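Local coordinates for adenylate kinase (Cryptosporidium parvum Iowa II, PDB 3BE4), which probably transfers a phosphoryl group between ATP and AMP, as in other adenylate kinases, and is seen here with the bis-substrate analogue bis(adenosine)-5'-pentaphosphate bound, at residues K4-I9 / S111-I116. Numbering follows the deposited sequence. Where two conformers were deposited one is given.
Sequences KKHNLI and SLTSVI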
# COMPACT_ATOMS: atom_id res chain seq x y z
N LYS A 4 -15.20 7.98 -12.36
CA LYS A 4 -14.56 8.37 -11.11
C LYS A 4 -13.08 8.00 -11.13
O LYS A 4 -12.37 7.92 -10.08
CB LYS A 4 -15.25 7.71 -9.89
CG LYS A 4 -16.71 8.21 -9.76
CD LYS A 4 -17.40 7.47 -8.70
CE LYS A 4 -17.17 8.16 -7.42
NZ LYS A 4 -17.30 9.70 -7.26
N LYS A 5 -12.55 7.83 -12.31
CA LYS A 5 -11.11 7.52 -12.42
C LYS A 5 -10.21 8.50 -11.83
O LYS A 5 -10.36 9.73 -12.02
CB LYS A 5 -10.74 7.40 -13.95
CG LYS A 5 -9.24 7.18 -14.25
CD LYS A 5 -8.94 6.80 -15.73
CE LYS A 5 -7.44 6.87 -15.94
NZ LYS A 5 -7.06 6.39 -17.31
N HIS A 6 -9.24 7.96 -11.03
CA HIS A 6 -8.07 8.72 -10.60
C HIS A 6 -6.91 7.82 -10.76
O HIS A 6 -7.04 6.60 -10.69
CB HIS A 6 -8.19 9.01 -9.06
CG HIS A 6 -9.28 9.96 -8.70
ND1 HIS A 6 -10.60 9.58 -8.58
CD2 HIS A 6 -9.25 11.29 -8.43
CE1 HIS A 6 -11.35 10.64 -8.28
NE2 HIS A 6 -10.55 11.68 -8.16
N ASN A 7 -5.73 8.40 -10.88
CA ASN A 7 -4.44 7.68 -10.94
C ASN A 7 -3.69 8.14 -9.74
O ASN A 7 -3.11 9.22 -9.71
CB ASN A 7 -3.62 7.97 -12.23
CG ASN A 7 -4.33 7.37 -13.47
OD1 ASN A 7 -5.16 6.51 -13.32
ND2 ASN A 7 -3.98 7.85 -14.66
N LEU A 8 -3.68 7.26 -8.73
CA LEU A 8 -3.34 7.70 -7.33
C LEU A 8 -2.16 6.87 -6.81
O LEU A 8 -2.03 5.70 -7.07
CB LEU A 8 -4.38 7.41 -6.27
CG LEU A 8 -5.69 8.04 -6.57
CD1 LEU A 8 -6.66 7.56 -5.53
CD2 LEU A 8 -5.61 9.53 -6.55
N ILE A 9 -1.29 7.54 -6.07
CA ILE A 9 -0.27 6.82 -5.26
C ILE A 9 -0.55 7.20 -3.79
O ILE A 9 -0.81 8.36 -3.51
CB ILE A 9 1.15 7.35 -5.63
CG1 ILE A 9 1.55 6.94 -7.08
CG2 ILE A 9 2.23 6.72 -4.71
CD1 ILE A 9 2.93 7.44 -7.50
N SER A 111 -1.16 9.87 -16.95
CA SER A 111 -0.36 10.61 -15.96
C SER A 111 -1.01 10.41 -14.57
O SER A 111 -2.21 10.06 -14.49
CB SER A 111 -0.34 12.10 -16.26
OG SER A 111 -1.70 12.51 -16.36
N LEU A 112 -0.23 10.70 -13.52
CA LEU A 112 -0.77 10.66 -12.16
C LEU A 112 -1.73 11.80 -11.85
O LEU A 112 -1.48 12.94 -12.28
CB LEU A 112 0.44 10.80 -11.19
CG LEU A 112 1.32 9.59 -11.21
CD1 LEU A 112 2.71 9.75 -10.44
CD2 LEU A 112 0.62 8.35 -10.65
N THR A 113 -2.85 11.51 -11.14
CA THR A 113 -3.74 12.48 -10.64
C THR A 113 -3.23 13.13 -9.34
O THR A 113 -3.28 14.36 -9.16
CB THR A 113 -5.14 11.79 -10.31
OG1 THR A 113 -5.54 11.23 -11.47
CG2 THR A 113 -6.23 12.83 -9.80
N SER A 114 -2.88 12.29 -8.36
CA SER A 114 -2.67 12.82 -7.03
C SER A 114 -1.78 11.82 -6.34
O SER A 114 -1.85 10.63 -6.66
CB SER A 114 -3.99 12.82 -6.15
OG SER A 114 -4.81 13.94 -6.56
N VAL A 115 -0.98 12.32 -5.40
CA VAL A 115 -0.20 11.44 -4.52
C VAL A 115 -0.62 11.89 -3.12
O VAL A 115 -0.64 13.10 -2.80
CB VAL A 115 1.34 11.69 -4.71
CG1 VAL A 115 2.14 10.93 -3.68
CG2 VAL A 115 1.79 11.27 -6.14
N ILE A 116 -0.92 10.94 -2.26
CA ILE A 116 -1.46 11.28 -0.93
C ILE A 116 -0.46 10.71 0.07
O ILE A 116 -0.22 9.48 0.11
CB ILE A 116 -2.83 10.63 -0.68
CG1 ILE A 116 -3.79 11.30 -1.65
CG2 ILE A 116 -3.36 10.96 0.77
CD1 ILE A 116 -5.33 10.80 -1.55
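Asn-7 and Thr-113 meet where two parallel strands, 7-12 and 114-119, begin side by side in the five-stranded sheet of the P-loop kinase fold. The backbone N of Asn-7 donates to OG1 of Thr-113 at 2.9 Å, in a nearly straight bond (167°). Thr-113 has OG1 beside its own backbone N (chi1 -57°), which turns the hydroxyl to Asn-7 and leaves CG2 for the ring edge of His-6. Carbonyl O of Asn-7 accepts from Thr-113 N at 2.7 Å, on a lone pair, and more weakly from Ser-114 N. The side-chain amide of Asn-7 reaches Ser-111 in the loop before strand 114-119. Its ND2 donates to O of Ser-111 at 2.8 Å. That O lies almost in the amide plane, although the donor sits above the carbonyl plane of Ser-111. ND2 also bonds Asp-110, which forms a salt bridge with Lys-5.

Further along, regular parallel pairing takes over. Ile-9 N bonds O of Ser-114 at 3.2 Å, and Ile-9 O receives Ile-116 N at 2.9 Å.

The tight part is the apolar face of Ile-9, Leu-112 and Val-115. Ile-9 CD1 lies 3.7 Å from Leu-112 CD1, and Ile-9 CB packs on CG2 of Val-115. Tyr-191 of helix 186-192 touches all three side chains. The other face is thinner: CD2 of Leu-8 rests on CB of Ser-114 at 3.7 Å. The solvent side is at Ser-111 and Thr-113, where directed polar bonds outnumber apolar contacts. There His-6 bonds the C-terminal carboxylate of Leu-217 through NE2.

The side-chain and backbone bonds from Asn-7 to Ser-111 and Thr-113 probably fix the register where the strands begin, while the apolar face buries their continuation.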